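Side-chain contacts in chitin binding protein (Tectaria macrodonta, PDB 6IF7), which probably acts as a copper-dependent lytic polysaccharide monooxygenase of family AA10 that binds and oxidatively cleaves chitin, and is known as an insecticidal fern protein: residues R10-R13 with C14-N18; S34-Q37 with A38-W42. All coordinates share one frame; numbering follows the deposited sequence.

Contact 1: R10-R13 with C14-N18; sequences RVYR and CRLEN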
ATOM      1  N   ARG A  10       1.719  -5.145  -1.514  1.00 23.96           N
ATOM      2  CA  ARG A  10       2.519  -5.883  -2.522  1.00 25.15           C
ATOM      3  C   ARG A  10       3.905  -6.236  -1.992  1.00 26.40           C
ATOM      4  O   ARG A  10       4.363  -7.378  -2.132  1.00 25.84           O
ATOM      5  CB  ARG A  10       2.714  -5.043  -3.781  1.00 24.96           C
ATOM      6  CG  ARG A  10       1.466  -4.874  -4.595  1.00 24.81           C
ATOM      7  CD  ARG A  10       1.695  -3.999  -5.802  1.00 25.50           C
ATOM      8  NE  ARG A  10       0.435  -3.893  -6.542  1.00 26.51           N
ATOM      9  CZ  ARG A  10       0.229  -3.092  -7.589  1.00 27.53           C
ATOM     10  NH1 ARG A  10       1.203  -2.310  -8.071  1.00 28.04           N
ATOM     11  NH2 ARG A  10      -0.964  -3.081  -8.164  1.00 26.09           N
ATOM     12  N   VAL A  11       4.551  -5.246  -1.372  1.00 25.28           N
ATOM     13  CA  VAL A  11       5.915  -5.395  -0.898  1.00 26.15           C
ATOM     14  C   VAL A  11       6.039  -6.429   0.205  1.00 24.84           C
ATOM     15  O   VAL A  11       6.918  -7.284   0.118  1.00 24.57           O
ATOM     16  CB  VAL A  11       6.587  -4.034  -0.557  1.00 27.30           C
ATOM     17  CG1 VAL A  11       6.093  -3.426   0.764  1.00 29.03           C
ATOM     18  CG2 VAL A  11       8.117  -4.160  -0.618  1.00 27.23           C
ATOM     19  N   TYR A  12       5.137  -6.405   1.185  1.00 24.91           N
ATOM     20  CA  TYR A  12       5.194  -7.360   2.294  1.00 23.97           C
ATOM     21  C   TYR A  12       4.792  -8.752   1.856  1.00 24.48           C
ATOM     22  O   TYR A  12       5.418  -9.720   2.285  1.00 25.21           O
ATOM     23  CB  TYR A  12       4.357  -6.884   3.470  1.00 24.98           C
ATOM     24  CG  TYR A  12       4.420  -7.765   4.717  1.00 24.87           C
ATOM     25  CD1 TYR A  12       5.628  -8.330   5.160  1.00 25.20           C
ATOM     26  CD2 TYR A  12       3.267  -7.989   5.484  1.00 25.80           C
ATOM     27  CE1 TYR A  12       5.690  -9.086   6.329  1.00 25.96           C
ATOM     28  CE2 TYR A  12       3.300  -8.770   6.655  1.00 26.08           C
ATOM     29  CZ  TYR A  12       4.513  -9.336   7.067  1.00 25.53           C
ATOM     30  OH  TYR A  12       4.543 -10.118   8.201  1.00 23.97           O
ATOM     31  N   ARG A  13       3.786  -8.871   0.989  1.00 24.95           N
ATOM     32  CA  ARG A  13       3.419 -10.173   0.396  1.00 26.00           C
ATOM     33  C   ARG A  13       4.566 -10.824  -0.404  1.00 25.81           C
ATOM     34  O   ARG A  13       4.831 -12.024  -0.255  1.00 23.36           O
ATOM     35  CB  ARG A  13       2.198 -10.029  -0.516  1.00 27.30           C
ATOM     36  CG  ARG A  13       1.764 -11.330  -1.201  1.00 29.82           C
ATOM     37  CD  ARG A  13       0.509 -11.170  -2.083  1.00 30.87           C
ATOM     38  NE  ARG A  13      -0.725 -11.399  -1.336  1.00 31.12           N
ATOM     39  CZ  ARG A  13      -1.178 -12.585  -0.936  1.00 33.78           C
ATOM     40  NH1 ARG A  13      -0.523 -13.703  -1.221  1.00 37.52           N
ATOM     41  NH2 ARG A  13      -2.313 -12.661  -0.249  1.00 37.88           N
ATOM     42  N   CYS A  14       5.214 -10.051  -1.276  1.00 25.65           N
ATOM     43  CA  CYS A  14       6.349 -10.580  -2.044  1.00 28.13           C
ATOM     44  C   CYS A  14       7.497 -11.011  -1.115  1.00 28.42           C
ATOM     45  O   CYS A  14       8.078 -12.072  -1.318  1.00 31.19           O
ATOM     46  CB  CYS A  14       6.816  -9.616  -3.138  1.00 28.68           C
ATOM     47  SG  CYS A  14       5.589  -9.368  -4.450  1.00 30.34           S
ATOM     48  N   ARG A  15       7.761 -10.246  -0.057  1.00 26.21           N
ATOM     49  CA  ARG A  15       8.671 -10.716   0.998  1.00 26.74           C
ATOM     50  C   ARG A  15       8.283 -12.088   1.544  1.00 27.89           C
ATOM     51  O   ARG A  15       9.155 -12.951   1.710  1.00 26.00           O
ATOM     52  CB  ARG A  15       8.743  -9.721   2.167  1.00 27.11           C
ATOM     53  CG  ARG A  15       9.457 -10.235   3.413  1.00 28.61           C
ATOM     54  CD  ARG A  15      10.951 -10.350   3.167  1.00 29.85           C
ATOM     55  NE  ARG A  15      11.645 -11.056   4.249  1.00 30.77           N
ATOM     56  CZ  ARG A  15      11.798 -12.376   4.342  1.00 29.99           C
ATOM     57  NH1 ARG A  15      11.301 -13.203   3.445  1.00 31.00           N
ATOM     58  NH2 ARG A  15      12.461 -12.875   5.362  1.00 30.89           N
ATOM     59  N   LEU A  16       6.998 -12.271   1.860  1.00 27.68           N
ATOM     60  CA  LEU A  16       6.528 -13.529   2.452  1.00 27.85           C
ATOM     61  C   LEU A  16       6.504 -14.689   1.477  1.00 29.32           C
ATOM     62  O   LEU A  16       6.488 -15.834   1.897  1.00 29.26           O
ATOM     63  CB  LEU A  16       5.168 -13.358   3.127  1.00 26.68           C
ATOM     64  CG  LEU A  16       5.191 -12.474   4.373  1.00 26.08           C
ATOM     65  CD1 LEU A  16       3.791 -12.405   4.969  1.00 28.10           C
ATOM     66  CD2 LEU A  16       6.178 -12.964   5.440  1.00 26.40           C
ATOM     67  N   GLU A  17       6.533 -14.405   0.182  1.00 31.82           N
ATOM     68  CA  GLU A  17       6.728 -15.455  -0.811  1.00 35.64           C
ATOM     69  C   GLU A  17       8.199 -15.872  -0.976  1.00 38.07           C
ATOM     70  O   GLU A  17       8.459 -16.796  -1.734  1.00 41.29           O
ATOM     71  CB  GLU A  17       6.185 -15.017  -2.158  1.00 36.37           C
ATOM     72  CG  GLU A  17       4.698 -14.783  -2.176  1.00 35.00           C
ATOM     73  CD  GLU A  17       4.199 -14.448  -3.567  1.00 37.94           C
ATOM     74  OE1 GLU A  17       5.016 -14.545  -4.505  1.00 40.54           O
ATOM     75  OE2 GLU A  17       3.004 -14.096  -3.729  1.00 37.19           O
ATOM     76  N   ASN A  18       9.128 -15.212  -0.269  1.00 37.57           N
ATOM     77  CA  ASN A  18      10.584 -15.460  -0.331  1.00 37.87           C
ATOM     78  C   ASN A  18      11.248 -14.798  -1.562  1.00 36.62           C
ATOM     79  O   ASN A  18      11.118 -15.291  -2.691  1.00 34.56           O
ATOM     80  CB  ASN A  18      10.921 -16.963  -0.188  1.00 38.51           C
ATOM     81  CG  ASN A  18      12.386 -17.283  -0.431  1.00 39.18           C
ATOM     82  OD1 ASN A  18      13.292 -16.496  -0.147  1.00 33.35           O
ATOM     83  ND2 ASN A  18      12.617 -18.475  -0.973  1.00 43.07           N
TER
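Arg10 O accepts a nearly straight hydrogen bond from Cys14 N, 2.9 Å away with an N-H...O angle of 166°, in the first of four consecutive i to i+4 bonds of the short alpha-helix 10-16. Arg15 N to Val11 O and Leu16 N to Tyr12 O follow, and the last, from Glu17 N to Arg13 O, is more bent as the helix runs out before Asn18 turns to positive phi. On one side of the helix Leu16 lays CD1 over a face of the Tyr12 ring, 4.0 Å from its centroid and 19° off the normal, a CH-pi contact displaced toward the rim, with Tyr12 CZ 3.8 Å from Leu16 CD1. With CG opposite the backbone N (chi1 -176°), the phenol leans toward the C-terminal end of the helix and also meets the Trp42 ring. Trimming Tyr12 to an alanine would probably leave Leu16 CD1 without the ring face it rests on and deprive the Trp42 ring of its aromatic neighbour. Arg13 and Glu17 lie obliquely, their guanidinium and carboxylate planes steeply inclined; Arg13 NH1 stays 4.3 Å from Glu17 OE2, too far for a salt bridge, while Glu17 OE1 is bonded to Ser24 N. Arg10 NE forms a salt bridge with Asp179, and NH1 bonds to Leu74 O. Cys14 SG, joined to Cys27 in a disulfide, sits 3.3 Å from Arg10 O.

Contact 2: S34-Q37 with A38-W42; sequences SGTQ and AFYDW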
ATOM      1  N   SER A  34      13.329  -5.374  -9.223  1.00 30.77           N
ATOM      2  CA  SER A  34      13.921  -4.619  -8.122  1.00 31.71           C
ATOM      3  C   SER A  34      15.129  -5.329  -7.464  1.00 32.35           C
ATOM      4  O   SER A  34      15.889  -4.684  -6.731  1.00 30.10           O
ATOM      5  CB  SER A  34      12.854  -4.272  -7.051  1.00 30.56           C
ATOM      6  OG  SER A  34      12.159  -3.057  -7.329  1.00 27.08           O
ATOM      7  N   GLY A  35      15.286  -6.642  -7.687  1.00 32.22           N
ATOM      8  CA  GLY A  35      16.268  -7.435  -6.949  1.00 33.77           C
ATOM      9  C   GLY A  35      15.741  -7.788  -5.569  1.00 36.80           C
ATOM     10  O   GLY A  35      14.678  -7.324  -5.161  1.00 37.96           O
ATOM     11  N   THR A  36      16.486  -8.599  -4.833  1.00 37.00           N
ATOM     12  CA  THR A  36      15.966  -9.163  -3.591  1.00 37.24           C
ATOM     13  C   THR A  36      16.023  -8.195  -2.417  1.00 38.05           C
ATOM     14  O   THR A  36      15.128  -8.213  -1.559  1.00 35.19           O
ATOM     15  CB  THR A  36      16.710 -10.455  -3.186  1.00 36.02           C
ATOM     16  OG1 THR A  36      18.111 -10.196  -3.201  1.00 39.49           O
ATOM     17  CG2 THR A  36      16.401 -11.585  -4.133  1.00 35.36           C
ATOM     18  N   GLN A  37      17.060  -7.367  -2.362  1.00 37.07           N
ATOM     19  CA  GLN A  37      17.289  -6.571  -1.164  1.00 38.32           C
ATOM     20  C   GLN A  37      16.128  -5.627  -0.892  1.00 35.40           C
ATOM     21  O   GLN A  37      15.734  -5.455   0.256  1.00 33.09           O
ATOM     22  CB  GLN A  37      18.614  -5.790  -1.228  1.00 40.26           C
ATOM     23  CG  GLN A  37      18.999  -5.100   0.086  1.00 43.23           C
ATOM     24  CD  GLN A  37      18.989  -6.047   1.302  1.00 46.51           C
ATOM     25  OE1 GLN A  37      18.458  -5.709   2.363  1.00 47.46           O
ATOM     26  NE2 GLN A  37      19.550  -7.244   1.136  1.00 48.29           N
ATOM     27  N   ALA A  38      15.577  -5.033  -1.951  1.00 34.26           N
ATOM     28  CA  ALA A  38      14.395  -4.165  -1.833  1.00 31.73           C
ATOM     29  C   ALA A  38      13.283  -4.821  -0.989  1.00 30.98           C
ATOM     30  O   ALA A  38      12.652  -4.155  -0.147  1.00 27.83           O
ATOM     31  CB  ALA A  38      13.861  -3.808  -3.213  1.00 32.07           C
ATOM     32  N   PHE A  39      13.087  -6.127  -1.200  1.00 28.45           N
ATOM     33  CA  PHE A  39      12.022  -6.888  -0.536  1.00 29.09           C
ATOM     34  C   PHE A  39      12.333  -7.339   0.878  1.00 29.82           C
ATOM     35  O   PHE A  39      11.422  -7.470   1.688  1.00 29.55           O
ATOM     36  CB  PHE A  39      11.555  -8.047  -1.411  1.00 28.70           C
ATOM     37  CG  PHE A  39      10.889  -7.578  -2.666  1.00 30.10           C
ATOM     38  CD1 PHE A  39       9.529  -7.272  -2.678  1.00 30.18           C
ATOM     39  CD2 PHE A  39      11.641  -7.333  -3.818  1.00 30.29           C
ATOM     40  CE1 PHE A  39       8.936  -6.776  -3.829  1.00 32.10           C
ATOM     41  CE2 PHE A  39      11.050  -6.831  -4.969  1.00 29.40           C
ATOM     42  CZ  PHE A  39       9.699  -6.555  -4.980  1.00 31.94           C
ATOM     43  N   TYR A  40      13.607  -7.546   1.193  1.00 30.20           N
ATOM     44  CA  TYR A  40      13.998  -7.654   2.585  1.00 30.73           C
ATOM     45  C   TYR A  40      13.850  -6.305   3.291  1.00 30.06           C
ATOM     46  O   TYR A  40      13.679  -6.289   4.490  1.00 31.51           O
ATOM     47  CB  TYR A  40      15.422  -8.188   2.731  1.00 31.65           C
ATOM     48  CG  TYR A  40      15.581  -9.601   2.222  1.00 30.66           C
ATOM     49  CD1 TYR A  40      14.888 -10.649   2.815  1.00 30.92           C
ATOM     50  CD2 TYR A  40      16.410  -9.883   1.138  1.00 29.69           C
ATOM     51  CE1 TYR A  40      15.037 -11.952   2.365  1.00 29.81           C
ATOM     52  CE2 TYR A  40      16.572 -11.177   0.684  1.00 29.82           C
ATOM     53  CZ  TYR A  40      15.878 -12.205   1.305  1.00 29.59           C
ATOM     54  OH  TYR A  40      15.989 -13.481   0.830  1.00 31.62           O
ATOM     55  N   ASP A  41      13.908  -5.196   2.543  1.00 30.72           N
ATOM     56  CA  ASP A  41      13.571  -3.856   3.055  1.00 29.95           C
ATOM     57  C   ASP A  41      12.112  -3.458   2.770  1.00 29.32           C
ATOM     58  O   ASP A  41      11.826  -2.288   2.435  1.00 28.03           O
ATOM     59  CB  ASP A  41      14.497  -2.794   2.439  1.00 33.12           C
ATOM     60  CG  ASP A  41      15.975  -3.118   2.601  1.00 33.59           C
ATOM     61  OD1 ASP A  41      16.318  -3.962   3.453  1.00 34.43           O
ATOM     62  OD2 ASP A  41      16.780  -2.527   1.861  1.00 31.27           O
ATOM     63  N   TRP A  42      11.183  -4.409   2.943  1.00 28.33           N
ATOM     64  CA  TRP A  42       9.743  -4.182   2.657  1.00 27.68           C
ATOM     65  C   TRP A  42       9.138  -3.086   3.544  1.00 27.14           C
ATOM     66  O   TRP A  42       8.118  -2.456   3.188  1.00 26.68           O
ATOM     67  CB  TRP A  42       8.921  -5.483   2.788  1.00 27.01           C
ATOM     68  CG  TRP A  42       8.989  -6.070   4.156  1.00 27.31           C
ATOM     69  CD1 TRP A  42       9.881  -6.990   4.599  1.00 29.47           C
ATOM     70  CD2 TRP A  42       8.173  -5.730   5.276  1.00 27.22           C
ATOM     71  NE1 TRP A  42       9.658  -7.276   5.928  1.00 30.05           N
ATOM     72  CE2 TRP A  42       8.615  -6.507   6.369  1.00 28.08           C
ATOM     73  CE3 TRP A  42       7.093  -4.864   5.461  1.00 27.85           C
ATOM     74  CZ2 TRP A  42       8.022  -6.435   7.625  1.00 26.93           C
ATOM     75  CZ3 TRP A  42       6.485  -4.810   6.723  1.00 26.33           C
ATOM     76  CH2 TRP A  42       6.951  -5.581   7.777  1.00 26.78           C
TER
HETATM   77  O   HOH W   1      17.513  -4.976  -4.503  1.00 30.72           O
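Phe39 sets one edge of its ring against the turn that opens helix 36-40: Gly35 O lies in the ring plane, 3.3 Å from Phe39 CD2, and Ser34 CB approaches Phe39 CE2 obliquely at 3.8 Å. With CG turned opposite the carbonyl carbon (chi1 -66°), the ring leans back toward the start of this short helix, where it also meets Ala30 and Val31 of helix 25-34. Ser34 belongs to that preceding helix, and Gly35, the first residue to leave its helical phi/psi, has positive phi. A water spans the junction, donating to Ser34 O and accepting from Ala38 N; Ala38 CB rests 4.0 Å from Ser34 CB. Thr36 O takes two N-H groups, Tyr40 N in its carbonyl plane at 3.2 Å and Phe39 N from well above it at 2.9 Å, in a bond bent to 132°. Tyr40 also lays CE2 beside Thr36 CB, and its hydroxyl bonds to Glu20. Directly after Tyr40, Asp41 leaves helical phi/psi, its carboxylate OD2 held by a salt bridge to Lys70. Asp41 N still donates to Gln37 O at 2.9 Å, nearly in line with the carbonyl bond.

Overall arrangement
Contact 1 closes on helix 10-16 before contact 2 opens on helix 36-40, and helix 25-34 lies between them in the chain. Their centres are about 9 Å apart, on the same side of the chain's centre, and the two helices touch directly: Arg15 CD packs 3.3 Å from Phe39 O, while Arg15 CG lies 3.5 Å from Trp42 CD1. The Cys14-Cys27 disulfide ties helix 10-16 to helix 25-34, which Phe39 also touches. Together these helices form part of the helical region between the first strand, 2-6, and the later strands of the AA10 beta-sandwich. Asp41's side chain lies about 7 Å from that of the copper ligand His1 and about 11 Å from the copper.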